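Local coordinates for putative hemin storage protein (PDB 6AU1) that cleaves deacetylated poly-beta-1,6-N-acetylglucosamine through its glycoside hydrolase domain, the part present in this chain, and can thereby disrupt bacterial biofilms, at residues Asp136-Ile141 with Ile210-His215; Glu143-Leu148 with Met214-Ile219. All coordinates share one frame; numbering follows the deposited sequence.

Contact 1. Residues Asp136-Ile141 with Ile210-His215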
loop_
_atom_site.group_PDB
_atom_site.type_symbol
_atom_site.label_atom_id
_atom_site.label_comp_id
_atom_site.label_asym_id
_atom_site.label_seq_id
_atom_site.Cartn_x
_atom_site.Cartn_y
_atom_site.Cartn_z
ATOM N N ASP A 136 21.701 -6.704 4.031
ATOM C CA ASP A 136 21.965 -5.944 2.802
ATOM C C ASP A 136 20.664 -5.476 2.145
ATOM O O ASP A 136 20.588 -4.358 1.633
ATOM C CB ASP A 136 22.788 -6.765 1.812
ATOM C CG ASP A 136 24.183 -7.064 2.325
ATOM O OD1 ASP A 136 24.775 -6.195 3.000
ATOM O OD2 ASP A 136 24.678 -8.172 2.057
ATOM N N ALA A 137 19.635 -6.316 2.169
ATOM C CA ALA A 137 18.323 -5.901 1.669
ATOM C C ALA A 137 17.738 -4.789 2.541
ATOM O O ALA A 137 17.167 -3.824 2.039
ATOM C CB ALA A 137 17.360 -7.092 1.614
ATOM N N HIS A 138 17.873 -4.948 3.855
ATOM C CA HIS A 138 17.403 -3.948 4.817
ATOM C C HIS A 138 18.013 -2.575 4.507
ATOM O O HIS A 138 17.308 -1.551 4.452
ATOM C CB HIS A 138 17.764 -4.416 6.227
ATOM C CG HIS A 138 17.087 -3.669 7.332
ATOM N ND1 HIS A 138 17.500 -2.422 7.751
ATOM C CD2 HIS A 138 16.069 -4.026 8.150
ATOM C CE1 HIS A 138 16.738 -2.027 8.758
ATOM N NE2 HIS A 138 15.873 -2.988 9.028
ATOM N N ARG A 139 19.323 -2.557 4.274
ATOM C CA ARG A 139 20.023 -1.306 4.009
ATOM C C ARG A 139 19.626 -0.717 2.660
ATOM O O ARG A 139 19.429 0.492 2.541
ATOM C CB ARG A 139 21.541 -1.505 4.046
ATOM C CG ARG A 139 22.325 -0.200 3.878
ATOM C CD ARG A 139 23.827 -0.453 3.872
ATOM N NE ARG A 139 24.249 -1.158 2.662
ATOM C CZ ARG A 139 24.536 -2.455 2.605
ATOM N NH1 ARG A 139 24.463 -3.206 3.698
ATOM N NH2 ARG A 139 24.904 -2.999 1.452
ATOM N N VAL A 140 19.521 -1.569 1.642
ATOM C CA VAL A 140 19.209 -1.082 0.301
ATOM C C VAL A 140 17.809 -0.456 0.281
ATOM O O VAL A 140 17.633 0.641 -0.258
ATOM C CB VAL A 140 19.318 -2.205 -0.757
ATOM C CG1 VAL A 140 18.633 -1.789 -2.064
ATOM C CG2 VAL A 140 20.781 -2.550 -0.997
ATOM N N ILE A 141 16.832 -1.117 0.898
ATOM C CA ILE A 141 15.487 -0.544 0.975
ATOM C C ILE A 141 15.526 0.782 1.734
ATOM O O ILE A 141 14.906 1.769 1.333
ATOM C CB ILE A 141 14.494 -1.509 1.654
ATOM C CG1 ILE A 141 14.320 -2.765 0.793
ATOM C CG2 ILE A 141 13.147 -0.832 1.854
ATOM C CD1 ILE A 141 13.610 -3.914 1.534
ATOM N N ILE A 210 6.015 -4.334 10.782
ATOM C CA ILE A 210 5.619 -3.010 11.256
ATOM C C ILE A 210 6.837 -2.212 11.725
ATOM O O ILE A 210 6.989 -1.035 11.376
ATOM C CB ILE A 210 4.594 -3.096 12.389
ATOM C CG1 ILE A 210 3.256 -3.626 11.848
ATOM C CG2 ILE A 210 4.411 -1.732 13.054
ATOM C CD1 ILE A 210 2.218 -3.985 12.946
ATOM N N ASP A 211 7.703 -2.857 12.506
ATOM C CA ASP A 211 8.898 -2.193 13.014
ATOM C C ASP A 211 9.777 -1.739 11.858
ATOM O O ASP A 211 10.369 -0.652 11.913
ATOM C CB ASP A 211 9.680 -3.110 13.956
ATOM C CG ASP A 211 9.010 -3.259 15.304
ATOM O OD1 ASP A 211 8.102 -2.448 15.605
ATOM O OD2 ASP A 211 9.392 -4.177 16.063
ATOM N N PHE A 212 9.852 -2.559 10.811
ATOM C CA PHE A 212 10.635 -2.196 9.632
ATOM C C PHE A 212 10.060 -0.938 8.997
ATOM O O PHE A 212 10.816 -0.017 8.641
ATOM C CB PHE A 212 10.671 -3.341 8.613
ATOM C CG PHE A 212 11.497 -3.040 7.393
ATOM C CD1 PHE A 212 12.812 -2.610 7.516
ATOM C CD2 PHE A 212 10.957 -3.186 6.124
ATOM C CE1 PHE A 212 13.577 -2.337 6.385
ATOM C CE2 PHE A 212 11.710 -2.918 4.985
ATOM C CZ PHE A 212 13.023 -2.495 5.115
ATOM N N THR A 213 8.733 -0.873 8.867
ATOM C CA THR A 213 8.140 0.341 8.295
ATOM C C THR A 213 8.347 1.541 9.212
ATOM O O THR A 213 8.429 2.662 8.735
ATOM C CB THR A 213 6.632 0.199 7.981
ATOM O OG1 THR A 213 5.881 0.005 9.186
ATOM C CG2 THR A 213 6.388 -0.949 6.979
ATOM N N MET A 214 8.453 1.323 10.522
ATOM C CA MET A 214 8.720 2.450 11.428
ATOM C C MET A 214 10.153 2.950 11.250
ATOM O O MET A 214 10.419 4.137 11.407
ATOM C CB MET A 214 8.477 2.059 12.880
ATOM C CG MET A 214 7.018 1.748 13.210
ATOM S SD MET A 214 5.924 3.169 12.949
ATOM C CE MET A 214 5.169 2.719 11.392
ATOM N N HIS A 215 11.070 2.035 10.930
ATOM C CA HIS A 215 12.449 2.395 10.585
ATOM C C HIS A 215 12.470 3.269 9.329
ATOM O O HIS A 215 13.141 4.303 9.301
ATOM C CB HIS A 215 13.295 1.126 10.385
ATOM C CG HIS A 215 14.652 1.367 9.787
ATOM N ND1 HIS A 215 15.696 1.920 10.497
ATOM C CD2 HIS A 215 15.143 1.093 8.552
ATOM C CE1 HIS A 215 16.764 1.995 9.720
ATOM N NE2 HIS A 215 16.456 1.493 8.537
#

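Contact 2. Residues Glu143-Leu148 with Met214-Ile219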
loop_
_atom_site.group_PDB
_atom_site.type_symbol
_atom_site.label_atom_id
_atom_site.label_comp_id
_atom_site.label_asym_id
_atom_site.label_seq_id
_atom_site.Cartn_x
_atom_site.Cartn_y
_atom_site.Cartn_z
ATOM N N GLU A 143 17.910 2.854 1.916
ATOM C CA GLU A 143 18.553 3.883 1.108
ATOM C C GLU A 143 17.637 4.368 -0.008
ATOM O O GLU A 143 17.678 5.542 -0.393
ATOM C CB GLU A 143 19.876 3.361 0.551
ATOM C CG GLU A 143 20.967 3.303 1.638
ATOM C CD GLU A 143 22.242 2.631 1.183
ATOM O OE1 GLU A 143 22.283 2.136 0.041
ATOM O OE2 GLU A 143 23.206 2.592 1.977
ATOM N N ILE A 144 16.800 3.475 -0.520
ATOM C CA ILE A 144 15.815 3.878 -1.519
ATOM C C ILE A 144 14.825 4.875 -0.902
ATOM O O ILE A 144 14.488 5.889 -1.522
ATOM C CB ILE A 144 15.081 2.643 -2.111
ATOM C CG1 ILE A 144 16.072 1.811 -2.939
ATOM C CG2 ILE A 144 13.894 3.073 -2.987
ATOM C CD1 ILE A 144 15.521 0.443 -3.363
ATOM N N TYR A 145 14.383 4.600 0.324
ATOM C CA TYR A 145 13.496 5.526 1.029
ATOM C C TYR A 145 14.203 6.844 1.329
ATOM O O TYR A 145 13.593 7.913 1.227
ATOM C CB TYR A 145 12.965 4.889 2.320
ATOM C CG TYR A 145 11.684 4.101 2.111
ATOM C CD1 TYR A 145 11.704 2.828 1.548
ATOM C CD2 TYR A 145 10.456 4.631 2.483
ATOM C CE1 TYR A 145 10.515 2.104 1.355
ATOM C CE2 TYR A 145 9.275 3.928 2.291
ATOM C CZ TYR A 145 9.305 2.673 1.728
ATOM O OH TYR A 145 8.109 1.996 1.552
ATOM N N GLU A 146 15.486 6.781 1.684
ATOM C CA GLU A 146 16.252 8.001 1.927
ATOM C C GLU A 146 16.316 8.847 0.657
ATOM O O GLU A 146 16.144 10.073 0.695
ATOM C CB GLU A 146 17.662 7.671 2.412
ATOM C CG GLU A 146 18.547 8.887 2.624
ATOM C CD GLU A 146 19.915 8.527 3.203
ATOM O OE1 GLU A 146 20.363 7.381 3.028
ATOM O OE2 GLU A 146 20.541 9.388 3.841
ATOM N N ASP A 147 16.544 8.178 -0.471
ATOM C CA ASP A 147 16.660 8.869 -1.757
ATOM C C ASP A 147 15.326 9.487 -2.185
ATOM O O ASP A 147 15.302 10.593 -2.736
ATOM C CB ASP A 147 17.177 7.909 -2.842
ATOM C CG ASP A 147 18.646 7.537 -2.652
ATOM O OD1 ASP A 147 19.339 8.209 -1.854
ATOM O OD2 ASP A 147 19.116 6.584 -3.312
ATOM N N LEU A 148 14.223 8.789 -1.921
ATOM C CA LEU A 148 12.899 9.378 -2.126
ATOM C C LEU A 148 12.751 10.672 -1.331
ATOM O O LEU A 148 12.280 11.688 -1.851
ATOM C CB LEU A 148 11.797 8.395 -1.716
ATOM C CG LEU A 148 10.383 8.978 -1.660
ATOM C CD1 LEU A 148 9.902 9.371 -3.052
ATOM C CD2 LEU A 148 9.411 8.015 -0.963
ATOM N N MET A 214 8.453 1.323 10.522
ATOM C CA MET A 214 8.720 2.450 11.428
ATOM C C MET A 214 10.153 2.950 11.250
ATOM O O MET A 214 10.419 4.137 11.407
ATOM C CB MET A 214 8.477 2.059 12.880
ATOM C CG MET A 214 7.018 1.748 13.210
ATOM S SD MET A 214 5.924 3.169 12.949
ATOM C CE MET A 214 5.169 2.719 11.392
ATOM N N HIS A 215 11.070 2.035 10.930
ATOM C CA HIS A 215 12.449 2.395 10.585
ATOM C C HIS A 215 12.470 3.269 9.329
ATOM O O HIS A 215 13.141 4.303 9.301
ATOM C CB HIS A 215 13.295 1.126 10.385
ATOM C CG HIS A 215 14.652 1.367 9.787
ATOM N ND1 HIS A 215 15.696 1.920 10.497
ATOM C CD2 HIS A 215 15.143 1.093 8.552
ATOM C CE1 HIS A 215 16.764 1.995 9.720
ATOM N NE2 HIS A 215 16.456 1.493 8.537
ATOM N N LEU A 216 11.721 2.856 8.308
ATOM C CA LEU A 216 11.625 3.618 7.055
ATOM C C LEU A 216 11.003 4.990 7.300
ATOM O O LEU A 216 11.464 6.001 6.764
ATOM C CB LEU A 216 10.810 2.847 6.014
ATOM C CG LEU A 216 11.406 1.480 5.647
ATOM C CD1 LEU A 216 10.471 0.714 4.732
ATOM C CD2 LEU A 216 12.794 1.666 5.005
ATOM N N ARG A 217 9.952 5.024 8.111
ATOM C CA ARG A 217 9.367 6.304 8.509
ATOM C C ARG A 217 10.402 7.241 9.123
ATOM O O ARG A 217 10.450 8.436 8.802
ATOM C CB ARG A 217 8.234 6.081 9.509
ATOM C CG ARG A 217 7.635 7.378 10.029
ATOM C CD ARG A 217 6.818 7.129 11.273
ATOM N NE ARG A 217 5.801 8.160 11.420
ATOM C CZ ARG A 217 4.892 8.179 12.385
ATOM N NH1 ARG A 217 4.879 7.221 13.302
ATOM N NH2 ARG A 217 3.995 9.158 12.426
ATOM N N HIS A 218 11.225 6.693 10.013
ATOM C CA HIS A 218 12.215 7.492 10.733
ATOM C C HIS A 218 13.229 8.083 9.751
ATOM O O HIS A 218 13.636 9.242 9.871
ATOM C CB HIS A 218 12.920 6.643 11.798
ATOM C CG HIS A 218 13.916 7.403 12.619
ATOM N ND1 HIS A 218 15.275 7.197 12.521
ATOM C CD2 HIS A 218 13.750 8.376 13.545
ATOM C CE1 HIS A 218 15.904 8.008 13.354
ATOM N NE2 HIS A 218 15.000 8.733 13.988
ATOM N N ILE A 219 13.635 7.278 8.776
ATOM C CA ILE A 219 14.561 7.749 7.752
ATOM C C ILE A 219 13.984 8.919 6.956
ATOM O O ILE A 219 14.635 9.956 6.785
ATOM C CB ILE A 219 14.932 6.610 6.798
ATOM C CG1 ILE A 219 15.884 5.653 7.505
ATOM C CG2 ILE A 219 15.573 7.158 5.526
ATOM C CD1 ILE A 219 16.065 4.365 6.787
#

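Contact 1. Residues Asp136-Ile141 with Ile210-His215
His138 on helix 135-151 meets Phe212 and His215 of helix 195-223, and the three rings form a small aromatic cluster between neighbouring helices of the TIM-barrel shell. The His138 and Phe212 rings meet obliquely, their planes inclined at 54°. Phe212 CE1 lies 3.4 Å above the His138 ring plane, offset from its middle, and His138 NE2, near the plane of the phenyl ring, comes within 3.4 Å of Phe212 CD1. The two side chains run antiparallel alongside each other. His215 approaches otherwise: its own face receives His138 CE1, which is 3.5 Å from both CD2 and NE2 of His215, with the planes at 41°.

The apolar part of the contact belongs to Ile141, one helical turn beyond His138. Its CG2 methyl packs 3.7 Å from Phe212 CZ, and its CD1 methyl is 3.9 Å from the same atom. Phe212 reaches this position because CG is anti to the backbone N (chi1 -178°), which sends the ring out between His138 and Ile141.

The polar end of the cluster is tied down by Ser142, whose OG hydrogen-bonds to NE2 of His215 and also to the carbonyl oxygen of His138. That hydroxyl probably restrains the rotation of the His215 ring and links it back to the helix that carries His138. With His138 ND1 only 4.1 Å from His215 NE2, simultaneous protonation of both imidazoles would probably be disfavoured, so at least one of them is likely to be neutral.

Contact 2. Residues Glu143-Leu148 with Met214-Ile219
Glu146, whose backbone flank packs against Ile219, shares the NH1 atom of Arg66 with Asp147: that nitrogen makes salt bridges to Glu146 OE1 and Asp147 OD1, two successive carboxylates of helix 135-151. The extended Glu146 chain, with CG anti to the backbone N (chi1 177°), carries its acid toward Arg66 and leaves the base of the residue for apolar packing. Here the CG2 methyl of Ile219 settles 3.8 Å from Glu146 CA and equally far from Glu146 CB. The backbones draw near at this point, with the CA atoms of Glu146 and Ile219 6.1 Å apart.

Helices 135-151 and 195-223 are adjacent on the outside of the (beta/alpha)8 barrel, and the short segments run broadly in the same direction, crossing at -34° with their axes 9.2 Å apart. On the side of this pair nearer the sheet, Tyr145 and Leu216 meet at about a right angle. A CH-pi contact forms where Leu216 CD1 stands over one face of the phenol, 3.9 Å from the ring centroid and 20° off its normal. The other methyl, CD2, lies 3.8 Å from Tyr145 CD1, while Leu216 CB packs 4.0 Å from Tyr145 CD2, so the leucine spans the ring from one flank to the other. Both residues also touch Phe159 of strand 156-159, and Tyr145 reaches Leu94 of strand 89-94. The buried phenol is satisfied at its far end by a hydrogen bond between Tyr145 OH and the carbonyl oxygen of Pro95.

From the N terminus, the chain enters helix 135-151 after strand 89-94, passes through strand 156-159 and a largely helical excursion, and returns along helix 195-223 before strand 230-235. Contact 1 closes a loop with 68 intervening residues, and contact 2 one with 65. The loops cross: 143-148 begins within the first, but 214-219 ends beyond it. Both contacts tie together these neighbouring helices of the barrel's outer layer, forming successive levels of one broadly parallel helix-helix interface and sharing Met214 and His215. Their centres are 8 Å apart, and Ile141 CG2 touches Leu216 CD2 at 4.0 Å, joining the levels into continuous packing, with contact 2 also meeting the barrel strands.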